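Local coordinates for protein (2Z,6E)-hedycaryol synthase (Kitasatospora setae, PDB 4MC8) that catalyses the magnesium-dependent 1,11-cyclization of (2E,6E)-farnesyl diphosphate, with addition of water, to the sesquiterpene alcohol (2Z,6E)-hedycaryol, at residues 9-14 with 302-307; 218-223 with 259-264. One frame throughout, in Å; residues are numbered along the deposited sequence.

Contact 1: residues 9-14 with 302-307; sequences FYVPFP and NLSGQL
V11 and F13 of the irregular loop before helix 21-34 rest on L303, S304 and L307 of helix 286-312, the last long helix of the all-helical class I terpene synthase fold. L303 comes first along the helix: its CB packs 3.7 Å from V11 CG1, while its CD2 approaches the edge of the F13 ring, close to the ring plane, at CE2. Beyond the two segments, H216 of helix 204-225 touches V11 and L303, and the F13 side chain also touches L265, L269 and R272 of helix 250-281, so the loop bridges several helices. S304 supplies the one hydrogen bond between the segments, OG donating to F13 O over 2.6 Å. The hydroxyl meets the carbonyl at a C=O...OG angle of 130°, tilted 23° from the carbonyl plane. This bond links a main-chain carbonyl of the loop to the helix. In S304, chi1 of -60° sets OG anti to the carbonyl carbon, which also brings OG to 3.2 Å from V11 CG1. Replacing S304 with an alanine would probably leave F13 O without this donor and the loop less firmly fixed to the helix. Three residues on, L307 meets the loop through one methyl: L307 CD2 lies 3.9 Å from V11 CG2, and the same L307 CD2 is 3.5 Å from the backbone oxygen O of F9.

Contact 2: residues 218-223 with 259-264; sequences ALVNDV and VLVEAQ
Helical segments 218-223 and 259-264 run nearly antiparallel, their axes 9.7 Å apart at closest approach and crossing at -159°, with the CA atoms of L219 and V261 nearest each other at 6.3 Å. No hydrogen bond joins the segments; the contact is made by aliphatic groups. L219 is its centre and uses two parts of its side chain. Its CB sits 3.6 Å from V261 CG2, whereas CD1, farther along the side chain, lies 4.0 Å from L260 CB. The same methyl also meets the aliphatic part of Q264, at CG, where the two side chains cross at about a right angle. L219 is thus in contact with three residues spread over one turn of helix 259-264. V261 answers with both branches: CG1 comes within 4.0 Å of V220 CG2, whereas CG2 packs closest to L219 CB and also borders V220. With chi1 at 169°, CG1 of V261 stands anti to the backbone N and CG2 anti to the carbonyl carbon, an arrangement that turns both methyls to helix 218-223. Around the contact, Q264 also touches A212, L215 and H216 of helix 204-225. D222, on another side of its helix, is held by a salt bridge from OD1 to R175 NH2 and by Y171 OH at OD2; R175 probably binds substrate. N221, beside it, opens the NXXXSXXXE motif and probably coordinates the third magnesium ion. The buried aliphatic seam therefore joins the helix bearing the start of this motif to helix 250-281, within the antiparallel helical bundle of a class I terpene synthase.

Overall arrangement
Contact 1 is partly buried and fastens the N-terminal loop to helix 286-312, whereas contact 2 is a buried pairing of helices 204-225 and 250-281. Their chemistry follows: the irregular loop combines apolar packing with a side-chain bond to its main chain, while the two regular helices meet through aliphatic groups alone. The contacts share no segment, but the centres of contact 1 and contact 2 lie about 12 Å apart and the two touch directly. F9 CD1 packs 3.9 Å from V261 CG1, and the methyl L307 CD1 meets V220 CG1, which sets both the loop and the last long helix against the helix pair. In chain order, contact 2 is nested within the span closed by contact 1.

Contact 1: residues 9-14 with 302-307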
loop_
_atom_site.group_PDB
_atom_site.type_symbol
_atom_site.label_atom_id
_atom_site.label_comp_id
_atom_site.label_asym_id
_atom_site.label_seq_id
_atom_site.Cartn_x
_atom_site.Cartn_y
_atom_site.Cartn_z
ATOM N N PHE A 9 16.268 -4.828 -11.355
ATOM C CA PHE A 9 16.313 -3.782 -10.333
ATOM C C PHE A 9 17.162 -4.174 -9.135
ATOM O O PHE A 9 16.948 -5.226 -8.536
ATOM C CB PHE A 9 14.888 -3.464 -9.825
ATOM C CG PHE A 9 13.968 -2.919 -10.880
ATOM C CD1 PHE A 9 14.107 -1.606 -11.333
ATOM C CD2 PHE A 9 12.938 -3.711 -11.409
ATOM C CE1 PHE A 9 13.245 -1.093 -12.298
ATOM C CE2 PHE A 9 12.074 -3.200 -12.380
ATOM C CZ PHE A 9 12.228 -1.889 -12.822
ATOM N N TYR A 10 18.132 -3.334 -8.785
ATOM C CA TYR A 10 18.898 -3.576 -7.566
ATOM C C TYR A 10 18.363 -2.765 -6.397
ATOM O O TYR A 10 18.184 -1.558 -6.523
ATOM C CB TYR A 10 20.384 -3.252 -7.753
ATOM C CG TYR A 10 21.147 -3.257 -6.441
ATOM C CD1 TYR A 10 21.326 -4.454 -5.723
ATOM C CD2 TYR A 10 21.694 -2.071 -5.919
ATOM C CE1 TYR A 10 22.025 -4.471 -4.528
ATOM C CE2 TYR A 10 22.398 -2.079 -4.721
ATOM C CZ TYR A 10 22.555 -3.281 -4.031
ATOM O OH TYR A 10 23.251 -3.316 -2.844
ATOM N N VAL A 11 18.123 -3.428 -5.266
ATOM C CA VAL A 11 17.643 -2.754 -4.012
ATOM C C VAL A 11 18.512 -3.350 -2.888
ATOM O O VAL A 11 18.535 -4.574 -2.734
ATOM C CB VAL A 11 16.152 -3.022 -3.719
ATOM C CG1 VAL A 11 15.753 -2.382 -2.381
ATOM C CG2 VAL A 11 15.247 -2.512 -4.842
ATOM N N PRO A 12 19.243 -2.504 -2.119
ATOM C CA PRO A 12 20.314 -3.026 -1.229
ATOM C C PRO A 12 19.826 -3.710 0.052
ATOM O O PRO A 12 20.552 -4.549 0.597
ATOM C CB PRO A 12 21.103 -1.767 -0.854
ATOM C CG PRO A 12 20.075 -0.662 -0.929
ATOM C CD PRO A 12 19.154 -1.027 -2.058
ATOM N N PHE A 13 18.619 -3.354 0.511
ATOM C CA PHE A 13 18.109 -3.740 1.853
ATOM C C PHE A 13 17.881 -5.254 2.000
ATOM O O PHE A 13 17.391 -5.899 1.067
ATOM C CB PHE A 13 16.827 -2.932 2.216
ATOM C CG PHE A 13 16.929 -1.463 1.885
ATOM C CD1 PHE A 13 17.878 -0.657 2.531
ATOM C CD2 PHE A 13 16.097 -0.888 0.903
ATOM C CE1 PHE A 13 17.998 0.689 2.208
ATOM C CE2 PHE A 13 16.210 0.460 0.581
ATOM C CZ PHE A 13 17.158 1.248 1.239
ATOM N N PRO A 14 18.250 -5.835 3.166
ATOM C CA PRO A 14 18.055 -7.280 3.391
ATOM C C PRO A 14 16.610 -7.798 3.190
ATOM O O PRO A 14 15.633 -7.080 3.443
ATOM C CB PRO A 14 18.507 -7.466 4.846
ATOM C CG PRO A 14 19.548 -6.407 5.028
ATOM C CD PRO A 14 19.011 -5.215 4.272
ATOM N N ASN A 302 10.521 -3.441 2.580
ATOM C CA ASN A 302 9.478 -3.597 1.559
ATOM C C ASN A 302 9.986 -3.473 0.117
ATOM O O ASN A 302 9.497 -4.165 -0.784
ATOM C CB ASN A 302 8.338 -2.564 1.774
ATOM C CG ASN A 302 7.331 -2.999 2.825
ATOM O OD1 ASN A 302 6.118 -2.973 2.576
ATOM N ND2 ASN A 302 7.813 -3.372 4.012
ATOM N N LEU A 303 10.967 -2.602 -0.107
ATOM C CA LEU A 303 11.485 -2.408 -1.467
ATOM C C LEU A 303 12.231 -3.647 -2.009
ATOM O O LEU A 303 12.182 -3.889 -3.217
ATOM C CB LEU A 303 12.338 -1.133 -1.580
ATOM C CG LEU A 303 11.609 0.215 -1.773
ATOM C CD1 LEU A 303 10.607 0.524 -0.645
ATOM C CD2 LEU A 303 12.610 1.357 -1.947
ATOM N N SER A 304 12.900 -4.423 -1.139
ATOM C CA SER A 304 13.481 -5.722 -1.559
ATOM C C SER A 304 12.433 -6.842 -1.586
ATOM O O SER A 304 12.434 -7.699 -2.478
ATOM C CB SER A 304 14.671 -6.133 -0.679
ATOM O OG SER A 304 15.709 -5.169 -0.742
ATOM N N GLY A 305 11.539 -6.830 -0.603
ATOM C CA GLY A 305 10.434 -7.789 -0.532
ATOM C C GLY A 305 9.565 -7.859 -1.781
ATOM O O GLY A 305 9.153 -8.950 -2.190
ATOM N N GLN A 306 9.294 -6.700 -2.389
ATOM C CA GLN A 306 8.470 -6.621 -3.597
ATOM C C GLN A 306 9.050 -7.462 -4.712
ATOM O O GLN A 306 8.316 -8.112 -5.468
ATOM C CB GLN A 306 8.359 -5.180 -4.087
ATOM C CG GLN A 306 7.547 -5.050 -5.368
ATOM C CD GLN A 306 7.561 -3.659 -5.952
ATOM O OE1 GLN A 306 8.504 -2.882 -5.742
ATOM N NE2 GLN A 306 6.513 -3.336 -6.713
ATOM N N LEU A 307 10.374 -7.440 -4.817
ATOM C CA LEU A 307 11.045 -8.096 -5.926
ATOM C C LEU A 307 10.812 -9.606 -5.859
ATOM O O LEU A 307 10.526 -10.255 -6.877
ATOM C CB LEU A 307 12.541 -7.751 -5.916
ATOM C CG LEU A 307 13.075 -6.653 -6.848
ATOM C CD1 LEU A 307 12.062 -5.589 -7.234
ATOM C CD2 LEU A 307 14.357 -6.017 -6.301
#

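Contact 2: residues 218-223 with 259-264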
loop_
_atom_site.group_PDB
_atom_site.type_symbol
_atom_site.label_atom_id
_atom_site.label_comp_id
_atom_site.label_asym_id
_atom_site.label_seq_id
_atom_site.Cartn_x
_atom_site.Cartn_y
_atom_site.Cartn_z
ATOM N N ALA A 218 5.478 1.537 -6.578
ATOM C CA ALA A 218 4.475 1.774 -7.624
ATOM C C ALA A 218 5.065 1.689 -9.040
ATOM O O ALA A 218 4.458 1.082 -9.933
ATOM C CB ALA A 218 3.792 3.113 -7.409
ATOM N N LEU A 219 6.247 2.284 -9.229
ATOM C CA LEU A 219 6.869 2.379 -10.542
ATOM C C LEU A 219 7.394 1.025 -10.980
ATOM O O LEU A 219 7.289 0.679 -12.156
ATOM C CB LEU A 219 7.990 3.431 -10.569
ATOM C CG LEU A 219 7.554 4.896 -10.425
ATOM C CD1 LEU A 219 8.767 5.798 -10.259
ATOM C CD2 LEU A 219 6.711 5.345 -11.609
ATOM N N VAL A 220 7.936 0.262 -10.027
ATOM C CA VAL A 220 8.308 -1.145 -10.267
ATOM C C VAL A 220 7.056 -1.949 -10.671
ATOM O O VAL A 220 7.104 -2.760 -11.593
ATOM C CB VAL A 220 9.042 -1.765 -9.043
ATOM C CG1 VAL A 220 9.148 -3.283 -9.149
ATOM C CG2 VAL A 220 10.428 -1.145 -8.875
ATOM N N ASN A 221 5.935 -1.689 -10.000
ATOM C CA ASN A 221 4.637 -2.283 -10.376
ATOM C C ASN A 221 4.157 -1.927 -11.778
ATOM O O ASN A 221 3.621 -2.781 -12.483
ATOM C CB ASN A 221 3.557 -1.953 -9.346
ATOM C CG ASN A 221 3.594 -2.887 -8.159
ATOM O OD1 ASN A 221 3.108 -2.558 -7.084
ATOM N ND2 ASN A 221 4.192 -4.057 -8.344
ATOM N N ASP A 222 4.356 -0.672 -12.175
ATOM C CA ASP A 222 4.018 -0.223 -13.523
ATOM C C ASP A 222 4.794 -1.000 -14.590
ATOM O O ASP A 222 4.220 -1.382 -15.615
ATOM C CB ASP A 222 4.263 1.284 -13.675
ATOM C CG ASP A 222 3.232 2.131 -12.935
ATOM O OD1 ASP A 222 2.343 1.566 -12.258
ATOM O OD2 ASP A 222 3.317 3.378 -13.032
ATOM N N VAL A 223 6.086 -1.235 -14.344
ATOM C CA VAL A 223 6.929 -1.997 -15.276
ATOM C C VAL A 223 6.494 -3.460 -15.372
ATOM O O VAL A 223 6.379 -3.995 -16.467
ATOM C CB VAL A 223 8.440 -1.904 -14.949
ATOM C CG1 VAL A 223 9.249 -2.759 -15.911
ATOM C CG2 VAL A 223 8.915 -0.464 -15.036
ATOM N N VAL A 259 15.088 4.716 -14.853
ATOM C CA VAL A 259 15.759 5.916 -14.348
ATOM C C VAL A 259 14.934 6.543 -13.209
ATOM O O VAL A 259 15.482 6.896 -12.160
ATOM C CB VAL A 259 16.046 6.941 -15.475
ATOM C CG1 VAL A 259 16.599 8.242 -14.906
ATOM C CG2 VAL A 259 17.036 6.363 -16.485
ATOM N N LEU A 260 13.623 6.649 -13.400
ATOM C CA LEU A 260 12.753 7.207 -12.358
ATOM C C LEU A 260 12.805 6.376 -11.060
ATOM O O LEU A 260 12.917 6.937 -9.968
ATOM C CB LEU A 260 11.315 7.375 -12.862
ATOM C CG LEU A 260 11.051 8.404 -13.974
ATOM C CD1 LEU A 260 9.557 8.499 -14.239
ATOM C CD2 LEU A 260 11.613 9.777 -13.628
ATOM N N VAL A 261 12.751 5.051 -11.194
ATOM C CA VAL A 261 12.898 4.114 -10.064
ATOM C C VAL A 261 14.206 4.347 -9.285
ATOM O O VAL A 261 14.199 4.411 -8.043
ATOM C CB VAL A 261 12.780 2.640 -10.545
ATOM C CG1 VAL A 261 13.203 1.652 -9.462
ATOM C CG2 VAL A 261 11.356 2.341 -10.994
ATOM N N GLU A 262 15.305 4.507 -10.018
ATOM C CA GLU A 262 16.629 4.757 -9.426
ATOM C C GLU A 262 16.664 6.056 -8.623
ATOM O O GLU A 262 17.236 6.083 -7.521
ATOM C CB GLU A 262 17.738 4.760 -10.492
ATOM C CG GLU A 262 19.145 4.788 -9.899
ATOM C CD GLU A 262 20.236 5.071 -10.919
ATOM O OE1 GLU A 262 20.087 4.683 -12.104
ATOM O OE2 GLU A 262 21.259 5.681 -10.524
ATOM N N ALA A 263 16.059 7.116 -9.181
ATOM C CA ALA A 263 15.878 8.386 -8.466
ATOM C C ALA A 263 15.173 8.210 -7.124
ATOM O O ALA A 263 15.580 8.818 -6.129
ATOM C CB ALA A 263 15.115 9.398 -9.325
ATOM N N GLN A 264 14.103 7.407 -7.110
ATOM C CA GLN A 264 13.335 7.161 -5.883
ATOM C C GLN A 264 14.195 6.424 -4.861
ATOM O O GLN A 264 14.100 6.691 -3.666
ATOM C CB GLN A 264 12.057 6.354 -6.158
ATOM C CG GLN A 264 11.017 7.034 -7.059
ATOM C CD GLN A 264 10.619 8.416 -6.588
ATOM O OE1 GLN A 264 10.444 8.655 -5.396
ATOM N NE2 GLN A 264 10.462 9.336 -7.528
#